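Local coordinates for translation initiation factor eIF2 assembly protein (Schizosaccharomyces pombe, PDB 4ZGP) that acts as an ATP-dependent folding chaperone that binds the gamma subunit of eIF2 and lets it assemble with the alpha and beta subunits, at residues S35-L40 / A254-I259; R42-K47 / S229-K234. All blocks are in the same frame, centred on the assembly; numbering follows the deposited sequence. Where two conformers were deposited one is given.

Overall arrangement
Both contacts join the segment around helix 34-40 to parts of the ATP-grasp fold more than 180 residues further along the chain. Contact 2 is nested inside the loop closed by contact 1, and their centres lie about 7 Å apart. They meet chiefly at Leu-256. Leu-256 N is 2.9 Å from Leu-44 O, and Leu-256 O is 2.8 Å from Thr-45 OG1, both probable hydrogen bonds. The loop of contact 2 thus borders the strand of contact 1. Contact 1 reaches the nucleotide pocket directly through Ile-257 and Asp-258. Contact 2 is more remote: the side chain of Leu-231 is about 12 Å from the bound ADP.

Contact 1: residues S35-L40 / A254-I259; sequences SSWYSL and AWLIDI. With ADP (adenosine-5'-diphosphate), chain C.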
ATOM      1  N   SER A  35       1.137 -10.018   1.729  1.00 23.65           N
ATOM      2  CA  SER A  35       1.566 -11.387   1.464  1.00 25.66           C
ATOM      3  C   SER A  35       0.721 -12.042   0.364  1.00 27.92           C
ATOM      4  O   SER A  35       1.212 -12.880  -0.372  1.00 24.92           O
ATOM      5  CB  SER A  35       1.503 -12.237   2.731  1.00 26.90           C
ATOM      6  OG  SER A  35       0.214 -12.227   3.312  1.00 23.36           O
ATOM      7  N   SER A  36      -0.541 -11.647   0.239  1.00 25.69           N
ATOM      8  CA  SER A  36      -1.386 -12.277  -0.766  1.00 25.58           C
ATOM      9  C   SER A  36      -1.023 -11.832  -2.179  1.00 25.97           C
ATOM     10  O   SER A  36      -1.097 -12.618  -3.107  1.00 35.89           O
ATOM     11  CB  SER A  36      -2.872 -11.999  -0.488  1.00 23.08           C
ATOM     12  OG  SER A  36      -3.265 -12.558   0.755  1.00 27.62           O
ATOM     13  N   TRP A  37      -0.633 -10.585  -2.379  1.00 25.82           N
ATOM     14  CA  TRP A  37      -0.389 -10.194  -3.758  1.00 24.18           C
ATOM     15  C   TRP A  37       1.085 -10.118  -4.105  1.00 20.83           C
ATOM     16  O   TRP A  37       1.452 -10.190  -5.284  1.00 22.43           O
ATOM     17  CB  TRP A  37      -1.108  -8.874  -4.079  1.00 23.38           C
ATOM     18  CG  TRP A  37      -0.721  -7.667  -3.268  1.00 24.48           C
ATOM     19  CD1 TRP A  37      -1.383  -7.158  -2.188  1.00 22.64           C
ATOM     20  CD2 TRP A  37       0.398  -6.806  -3.491  1.00 21.76           C
ATOM     21  NE1 TRP A  37      -0.743  -6.048  -1.719  1.00 20.94           N
ATOM     22  CE2 TRP A  37       0.355  -5.802  -2.497  1.00 25.10           C
ATOM     23  CE3 TRP A  37       1.447  -6.798  -4.415  1.00 19.93           C
ATOM     24  CZ2 TRP A  37       1.319  -4.800  -2.398  1.00 23.06           C
ATOM     25  CZ3 TRP A  37       2.402  -5.788  -4.322  1.00 21.07           C
ATOM     26  CH2 TRP A  37       2.329  -4.809  -3.316  1.00 22.56           C
ATOM     27  N   TYR A  38       1.940 -10.007  -3.093  1.00 24.41           N
ATOM     28  CA  TYR A  38       3.383  -9.924  -3.357  1.00 23.41           C
ATOM     29  C   TYR A  38       3.831 -11.205  -4.050  1.00 25.13           C
ATOM     30  O   TYR A  38       4.610 -11.168  -4.991  1.00 27.81           O
ATOM     31  CB  TYR A  38       4.193  -9.706  -2.075  1.00 26.21           C
ATOM     32  CG  TYR A  38       5.681  -9.633  -2.343  1.00 24.23           C
ATOM     33  CD1 TYR A  38       6.239  -8.511  -2.940  1.00 24.26           C
ATOM     34  CD2 TYR A  38       6.524 -10.695  -2.028  1.00 33.80           C
ATOM     35  CE1 TYR A  38       7.605  -8.444  -3.201  1.00 25.69           C
ATOM     36  CE2 TYR A  38       7.886 -10.633  -2.294  1.00 32.21           C
ATOM     37  CZ  TYR A  38       8.416  -9.504  -2.885  1.00 30.54           C
ATOM     38  OH  TYR A  38       9.771  -9.410  -3.157  1.00 31.80           O
ATOM     39  N   SER A  39       3.292 -12.319  -3.557  1.00 29.63           N
ATOM     40  CA  SER A  39       3.442 -13.652  -4.128  1.00 34.62           C
ATOM     41  C   SER A  39       3.065 -13.701  -5.604  1.00 29.69           C
ATOM     42  O   SER A  39       3.839 -14.163  -6.437  1.00 37.49           O
ATOM     43  CB  SER A  39       2.566 -14.629  -3.343  1.00 41.94           C
ATOM     44  OG  SER A  39       1.342 -13.974  -3.006  1.00 37.25           O
ATOM     45  N   LEU A  40       1.871 -13.205  -5.917  1.00 27.09           N
ATOM     46  CA  LEU A  40       1.424 -13.091  -7.305  1.00 21.58           C
ATOM     47  C   LEU A  40       2.329 -12.285  -8.215  1.00 24.00           C
ATOM     48  O   LEU A  40       2.537 -12.654  -9.366  1.00 21.04           O
ATOM     49  CB  LEU A  40       0.036 -12.445  -7.360  1.00 23.55           C
ATOM     50  CG  LEU A  40      -1.109 -13.195  -6.704  1.00 26.91           C
ATOM     51  CD1 LEU A  40      -2.422 -12.403  -6.876  1.00 22.26           C
ATOM     52  CD2 LEU A  40      -1.217 -14.606  -7.326  1.00 27.90           C
ATOM     53  N   ALA A 254       7.162   0.478 -15.241  1.00 29.26           N
ATOM     54  CA  ALA A 254       6.129   0.604 -14.227  1.00 27.55           C
ATOM     55  C   ALA A 254       6.373  -0.428 -13.137  1.00 31.91           C
ATOM     56  O   ALA A 254       6.688  -1.590 -13.421  1.00 33.82           O
ATOM     57  CB  ALA A 254       4.742   0.435 -14.851  1.00 27.96           C
ATOM     58  N   TRP A 255       6.291   0.017 -11.890  1.00 22.65           N
ATOM     59  CA  TRP A 255       6.412  -0.859 -10.746  1.00 21.60           C
ATOM     60  C   TRP A 255       5.113  -0.868  -9.979  1.00 23.93           C
ATOM     61  O   TRP A 255       4.617   0.187  -9.617  1.00 23.23           O
ATOM     62  CB  TRP A 255       7.516  -0.381  -9.809  1.00 23.10           C
ATOM     63  CG  TRP A 255       8.840  -0.356 -10.440  1.00 33.09           C
ATOM     64  CD1 TRP A 255       9.357   0.630 -11.236  1.00 33.74           C
ATOM     65  CD2 TRP A 255       9.841  -1.366 -10.338  1.00 34.12           C
ATOM     66  NE1 TRP A 255      10.621   0.283 -11.649  1.00 33.47           N
ATOM     67  CE2 TRP A 255      10.950  -0.931 -11.098  1.00 39.16           C
ATOM     68  CE3 TRP A 255       9.913  -2.597  -9.669  1.00 34.36           C
ATOM     69  CZ2 TRP A 255      12.120  -1.688 -11.214  1.00 41.04           C
ATOM     70  CZ3 TRP A 255      11.079  -3.344  -9.781  1.00 41.06           C
ATOM     71  CH2 TRP A 255      12.165  -2.887 -10.551  1.00 40.16           C
ATOM     72  N   LEU A 256       4.591  -2.050  -9.684  1.00 19.89           N
ATOM     73  CA  LEU A 256       3.441  -2.147  -8.785  1.00 18.53           C
ATOM     74  C   LEU A 256       3.846  -1.810  -7.356  1.00 25.17           C
ATOM     75  O   LEU A 256       4.778  -2.395  -6.830  1.00 23.29           O
ATOM     76  CB  LEU A 256       2.847  -3.562  -8.854  1.00 19.58           C
ATOM     77  CG  LEU A 256       1.687  -3.848  -7.903  1.00 19.54           C
ATOM     78  CD1 LEU A 256       0.432  -3.069  -8.341  1.00 17.83           C
ATOM     79  CD2 LEU A 256       1.383  -5.350  -7.885  1.00 18.59           C
ATOM     80  N   ILE A 257       3.151  -0.883  -6.705  1.00 18.54           N
ATOM     81  CA  ILE A 257       3.528  -0.494  -5.347  1.00 22.18           C
ATOM     82  C   ILE A 257       2.558  -1.030  -4.298  1.00 26.08           C
ATOM     83  O   ILE A 257       2.966  -1.456  -3.220  1.00 20.38           O
ATOM     84  CB  ILE A 257       3.634   1.051  -5.226  1.00 21.55           C
ATOM     85  CG1 ILE A 257       4.701   1.573  -6.195  1.00 24.88           C
ATOM     86  CG2 ILE A 257       3.925   1.483  -3.793  1.00 23.08           C
ATOM     87  CD1 ILE A 257       6.114   1.030  -5.908  1.00 23.69           C
ATOM     88  N   ASP A 258       1.263  -1.045  -4.615  1.00 20.41           N
ATOM     89  CA  ASP A 258       0.301  -1.524  -3.630  1.00 19.39           C
ATOM     90  C   ASP A 258      -0.997  -1.871  -4.340  1.00 20.28           C
ATOM     91  O   ASP A 258      -1.225  -1.435  -5.462  1.00 18.52           O
ATOM     92  CB  ASP A 258       0.049  -0.464  -2.547  1.00 22.96           C
ATOM     93  CG  ASP A 258      -0.522  -1.053  -1.248  1.00 28.43           C
ATOM     94  OD1 ASP A 258      -0.559  -2.286  -1.064  1.00 30.73           O
ATOM     95  OD2 ASP A 258      -0.922  -0.261  -0.384  1.00 35.49           O
ATOM     96  N   ILE A 259      -1.813  -2.676  -3.676  1.00 20.80           N
ATOM     97  CA  ILE A 259      -3.155  -2.994  -4.161  1.00 21.83           C
ATOM     98  C   ILE A 259      -4.096  -2.795  -2.972  1.00 21.68           C
ATOM     99  O   ILE A 259      -3.829  -3.266  -1.868  1.00 22.32           O
ATOM    100  CB  ILE A 259      -3.262  -4.443  -4.744  1.00 19.40           C
ATOM    101  CG1 ILE A 259      -2.325  -4.628  -5.954  1.00 20.80           C
ATOM    102  CG2 ILE A 259      -4.722  -4.733  -5.189  1.00 18.73           C
ATOM    103  CD1 ILE A 259      -2.415  -5.988  -6.639  1.00 23.85           C
TER
HETATM  104  PB  ADP C 301      -0.341   3.123   0.686  0.69 45.51           P
HETATM  105  O1B ADP C 301      -0.889   2.339  -0.498  0.69 40.65           O
HETATM  106  O2B ADP C 301      -0.853   2.641   2.031  0.69 37.78           O
HETATM  107  O3B ADP C 301      -0.374   4.612   0.413  0.69 37.41           O
HETATM  108  PA  ADP C 301       2.296   2.551  -0.370  0.69 35.58           P
HETATM  109  O1A ADP C 301       1.565   2.677  -1.684  0.69 42.32           O
HETATM  110  O2A ADP C 301       3.143   1.339  -0.019  0.69 36.30           O
HETATM  111  O3A ADP C 301       1.232   2.736   0.833  0.69 44.21           O
HETATM  112  O5' ADP C 301       3.239   3.844  -0.250  0.69 44.51           O
HETATM  113  C5' ADP C 301       2.911   4.966   0.570  0.69 38.19           C
HETATM  114  C4' ADP C 301       3.918   6.036   0.184  0.69 41.03           C
HETATM  115  O4' ADP C 301       5.190   5.711   0.747  0.69 37.77           O
HETATM  116  C3' ADP C 301       4.109   6.067  -1.324  0.69 38.87           C
HETATM  117  O3' ADP C 301       3.365   7.137  -1.916  0.69 41.30           O
HETATM  118  C2' ADP C 301       5.598   6.246  -1.532  0.69 41.25           C
HETATM  119  O2' ADP C 301       5.917   7.610  -1.824  0.69 45.64           O
HETATM  120  C1' ADP C 301       6.240   5.862  -0.215  0.69 36.94           C
HETATM  121  N9  ADP C 301       6.907   4.551  -0.410  0.69 36.80           N
HETATM  122  C8  ADP C 301       6.280   3.356  -0.452  0.69 36.24           C
HETATM  123  N7  ADP C 301       7.173   2.347  -0.647  0.69 39.00           N
HETATM  124  C5  ADP C 301       8.403   2.902  -0.733  0.69 34.50           C
HETATM  125  C6  ADP C 301       9.784   2.399  -0.925  0.69 34.40           C
HETATM  126  N6  ADP C 301       9.999   1.065  -1.067  0.69 32.35           N
HETATM  127  N1  ADP C 301      10.797   3.306  -0.952  0.69 28.14           N
HETATM  128  C2  ADP C 301      10.552   4.625  -0.797  0.69 35.16           C
HETATM  129  N3  ADP C 301       9.323   5.153  -0.617  0.69 37.18           N
HETATM  130  C4  ADP C 301       8.224   4.354  -0.575  0.69 39.63           C
HETATM  131  O   HOH W   1      -0.582  -4.381   1.013  1.00 27.40           O
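One tryptophan, Trp-37, makes every contact of helix 35-40 with strand 254-259, and its indole meets a nucleotide-binding aspartate through CZ2. The strand is an edge of the mixed sheet in this ATP-grasp fold. A classic beta bulge sets Ile-257 and Asp-258 together opposite Asp-246 of the neighbouring strand. CB of Trp-37 points toward the strand, and CG lies between the backbone N and the carbonyl carbon (chi1 60°), which brings the indole against Ile-259 and Asp-258. Ile-259 CB sits over the five-membered ring, 4.2 Å from its centroid and 9° off the normal, a CH-pi contact. At the six-membered ring, Trp-37 CZ3 touches Leu-256 CD2 at 3.7 Å. The Asp-258 carboxylate is turned 43° from the indole plane, and its OD1 approaches Trp-37 CZ2 at 3.4 Å. OD1 also forms a salt bridge with Lys-115 and takes a weak bond from Ile-259 N. These bonds probably limit rotation of the carboxylate. Asp-258 OD2 lies 2.6 Å from ADP O1B and takes a weak hydrogen bond from Asn-260 ND2. Asp-258 binds ATP and is inferred to bind magnesium with Asn-260. Trp-37 NE1 donates over 3.2 Å to a water that lies 3.0 Å from Asp-258 OD1.

Contact 2: residues R42-K47 / S229-K234; sequences RKLTPK and SDLLKK
Leu-44 packs against Leu-231 and Lys-234 near the C-terminal end of helix 221-233. The two branches of Leu-44 have different partners. Leu-44 CD1 meets Leu-231 CD1 at 4.0 Å. It also lies 4.0 Å from Lys-234 CB, so this methyl touches both Leu-231 and Lys-234. Leu-44 CD2 rests on the lysine chain, 3.7 Å from Lys-234 CD. That chain is extended beyond CG, and its methylenes cross the leucine at a slant. Here, at the protein surface, the lysine touches the leucine with its CB and CD.

CG of Leu-231 is anti to the backbone N (chi1 178°), which carries CD1 nearer to Leu-44 than the direction of CB would. The backbone behind Lys-234 is held by a bond from Lys-234 N to Leu-231 O, at 2.7 Å. This i to i+3 bond draws the two residues that touch Leu-44 into one turn. The main chain of Leu-44 is held by strand 253-261.

Leu-235 adds a further contact to Leu-44. Leu-231 lies against Phe-245 and Val-247 of strand 243-250. The contact thus links two parts of the ATP-grasp fold. The loop between helix 34-40 and strand 48-51 lies along edge strand 253-261 of the mixed sheet, and helix 221-233 packs on the adjoining strand 243-250.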
ATOM      1  N   ARG A  42       5.553 -10.756  -7.692  1.00 26.92           N
ATOM      2  CA  ARG A  42       6.937 -10.551  -7.272  1.00 28.43           C
ATOM      3  C   ARG A  42       7.794  -9.935  -8.369  1.00 24.93           C
ATOM      4  O   ARG A  42       8.629  -9.083  -8.099  1.00 28.34           O
ATOM      5  CB  ARG A  42       7.545 -11.891  -6.813  1.00 32.40           C
ATOM      6  CG  ARG A  42       8.983 -11.803  -6.289  1.00 41.31           C
ATOM      7  CD  ARG A  42       9.540 -13.205  -6.009  1.00 44.91           C
ATOM      8  NE  ARG A  42       8.567 -14.016  -5.279  1.00 56.48           N
ATOM      9  CZ  ARG A  42       8.580 -14.214  -3.963  1.00 59.12           C
ATOM     10  NH1 ARG A  42       9.535 -13.679  -3.208  1.00 58.52           N
ATOM     11  NH2 ARG A  42       7.639 -14.961  -3.401  1.00 56.91           N
ATOM     12  N   LYS A  43       7.570 -10.333  -9.613  1.00 23.22           N
ATOM     13  CA  LYS A  43       8.369  -9.821 -10.725  1.00 28.68           C
ATOM     14  C   LYS A  43       8.042  -8.366 -11.112  1.00 27.25           C
ATOM     15  O   LYS A  43       8.767  -7.754 -11.901  1.00 27.47           O
ATOM     16  CB  LYS A  43       8.190 -10.717 -11.952  1.00 35.39           C
ATOM     17  CG  LYS A  43       8.689 -12.161 -11.759  1.00 39.66           C
ATOM     18  CD  LYS A  43       8.126 -13.088 -12.833  1.00 46.54           C
ATOM     19  CE  LYS A  43       8.303 -14.557 -12.437  1.00 54.18           C
ATOM     20  NZ  LYS A  43       7.631 -15.477 -13.396  1.00 59.42           N
ATOM     21  N   LEU A  44       6.961  -7.820 -10.560  1.00 25.19           N
ATOM     22  CA  LEU A  44       6.479  -6.489 -10.961  1.00 26.28           C
ATOM     23  C   LEU A  44       6.657  -5.430  -9.883  1.00 25.84           C
ATOM     24  O   LEU A  44       6.389  -4.253 -10.109  1.00 24.91           O
ATOM     25  CB  LEU A  44       4.988  -6.567 -11.331  1.00 22.77           C
ATOM     26  CG  LEU A  44       4.569  -7.704 -12.268  1.00 27.53           C
ATOM     27  CD1 LEU A  44       3.047  -7.817 -12.287  1.00 26.39           C
ATOM     28  CD2 LEU A  44       5.082  -7.469 -13.672  1.00 33.54           C
ATOM     29  N   THR A  45       7.132  -5.840  -8.717  1.00 23.32           N
ATOM     30  CA  THR A  45       7.036  -5.006  -7.530  1.00 21.36           C
ATOM     31  C   THR A  45       8.402  -4.949  -6.861  1.00 28.98           C
ATOM     32  O   THR A  45       9.192  -5.894  -6.968  1.00 25.80           O
ATOM     33  CB  THR A  45       5.937  -5.554  -6.553  1.00 24.63           C
ATOM     34  OG1 THR A  45       5.711  -4.638  -5.472  1.00 24.96           O
ATOM     35  CG2 THR A  45       6.355  -6.881  -5.991  1.00 27.69           C
ATOM     36  N   PRO A  46       8.714  -3.828  -6.214  1.00 27.35           N
ATOM     37  CA  PRO A  46      10.057  -3.742  -5.623  1.00 29.22           C
ATOM     38  C   PRO A  46      10.287  -4.791  -4.548  1.00 28.32           C
ATOM     39  O   PRO A  46       9.361  -5.229  -3.857  1.00 25.97           O
ATOM     40  CB  PRO A  46      10.089  -2.330  -5.042  1.00 34.51           C
ATOM     41  CG  PRO A  46       9.095  -1.552  -5.892  1.00 30.57           C
ATOM     42  CD  PRO A  46       7.984  -2.553  -6.103  1.00 29.71           C
ATOM     43  N   LYS A  47      11.543  -5.216  -4.420  1.00 27.78           N
ATOM     44  CA  LYS A  47      11.872  -6.307  -3.514  1.00 29.95           C
ATOM     45  C   LYS A  47      11.417  -6.059  -2.075  1.00 28.44           C
ATOM     46  O   LYS A  47      11.467  -4.929  -1.569  1.00 28.64           O
ATOM     47  CB  LYS A  47      13.388  -6.564  -3.538  1.00 28.84           C
ATOM     48  CG  LYS A  47      13.815  -7.794  -2.756  1.00 39.86           C
ATOM     49  CD  LYS A  47      15.323  -8.040  -2.896  1.00 47.56           C
ATOM     50  CE  LYS A  47      15.742  -9.360  -2.245  1.00 50.90           C
ATOM     51  NZ  LYS A  47      17.203  -9.382  -1.934  1.00 55.79           N
ATOM     52  N   SER A 229      -1.723   0.593 -18.392  1.00 23.31           N
ATOM     53  CA  SER A 229      -2.571  -0.379 -19.089  0.54 25.49           C
ATOM     54  C   SER A 229      -1.857  -1.726 -19.228  1.00 26.13           C
ATOM     55  O   SER A 229      -2.421  -2.797 -18.986  1.00 28.38           O
ATOM     56  CB  SER A 229      -2.949   0.174 -20.472  0.54 27.78           C
ATOM     57  OG  SER A 229      -3.925  -0.614 -21.116  0.54 31.12           O
ATOM     58  N   ASP A 230      -0.604  -1.660 -19.655  1.00 27.27           N
ATOM     59  CA  ASP A 230       0.200  -2.870 -19.813  1.00 26.90           C
ATOM     60  C   ASP A 230       0.402  -3.598 -18.491  1.00 26.77           C
ATOM     61  O   ASP A 230       0.345  -4.830 -18.441  1.00 26.11           O
ATOM     62  CB  ASP A 230       1.557  -2.536 -20.420  1.00 27.78           C
ATOM     63  CG  ASP A 230       1.476  -2.204 -21.907  1.00 37.02           C
ATOM     64  OD1 ASP A 230       0.433  -2.488 -22.548  1.00 40.12           O
ATOM     65  OD2 ASP A 230       2.469  -1.656 -22.428  1.00 39.86           O
ATOM     66  N   LEU A 231       0.649  -2.848 -17.418  1.00 23.10           N
ATOM     67  CA  LEU A 231       0.794  -3.476 -16.102  1.00 23.52           C
ATOM     68  C   LEU A 231      -0.513  -4.175 -15.692  1.00 24.57           C
ATOM     69  O   LEU A 231      -0.491  -5.299 -15.206  1.00 24.45           O
ATOM     70  CB  LEU A 231       1.213  -2.449 -15.037  1.00 22.38           C
ATOM     71  CG  LEU A 231       1.361  -2.949 -13.603  1.00 24.98           C
ATOM     72  CD1 LEU A 231       2.328  -4.119 -13.567  1.00 25.80           C
ATOM     73  CD2 LEU A 231       1.862  -1.844 -12.670  1.00 25.38           C
ATOM     74  N   LEU A 232      -1.651  -3.520 -15.912  1.00 21.44           N
ATOM     75  CA  LEU A 232      -2.923  -4.104 -15.509  1.00 24.29           C
ATOM     76  C   LEU A 232      -3.145  -5.453 -16.200  1.00 24.11           C
ATOM     77  O   LEU A 232      -3.712  -6.365 -15.608  1.00 23.92           O
ATOM     78  CB  LEU A 232      -4.098  -3.152 -15.810  1.00 22.52           C
ATOM     79  CG  LEU A 232      -5.500  -3.731 -15.538  1.00 25.48           C
ATOM     80  CD1 LEU A 232      -5.743  -4.192 -14.069  1.00 21.43           C
ATOM     81  CD2 LEU A 232      -6.585  -2.726 -15.984  1.00 28.34           C
ATOM     82  N   LYS A 233      -2.676  -5.593 -17.439  1.00 24.22           N
ATOM     83  CA  LYS A 233      -2.791  -6.882 -18.124  1.00 26.25           C
ATOM     84  C   LYS A 233      -2.024  -7.962 -17.383  1.00 27.75           C
ATOM     85  O   LYS A 233      -2.380  -9.148 -17.432  1.00 29.91           O
ATOM     86  CB  LYS A 233      -2.279  -6.801 -19.560  1.00 27.68           C
ATOM     87  CG  LYS A 233      -3.146  -5.972 -20.479  1.00 31.52           C
ATOM     88  CD  LYS A 233      -2.474  -5.842 -21.844  1.00 38.90           C
ATOM     89  CE  LYS A 233      -3.341  -5.048 -22.820  1.00 46.63           C
ATOM     90  NZ  LYS A 233      -3.529  -3.627 -22.397  1.00 49.73           N
ATOM     91  N   LYS A 234      -0.970  -7.552 -16.693  1.00 24.23           N
ATOM     92  CA  LYS A 234      -0.161  -8.510 -15.934  1.00 25.24           C
ATOM     93  C   LYS A 234      -0.715  -8.796 -14.532  1.00 24.40           C
ATOM     94  O   LYS A 234      -0.152  -9.613 -13.794  1.00 26.17           O
ATOM     95  CB  LYS A 234       1.278  -8.001 -15.820  1.00 29.78           C
ATOM     96  CG  LYS A 234       2.021  -8.009 -17.152  1.00 30.34           C
ATOM     97  CD  LYS A 234       3.380  -7.360 -17.005  1.00 34.15           C
ATOM     98  CE  LYS A 234       3.982  -7.039 -18.347  1.00 43.68           C
ATOM     99  NZ  LYS A 234       5.085  -6.056 -18.180  1.00 44.88           N
TER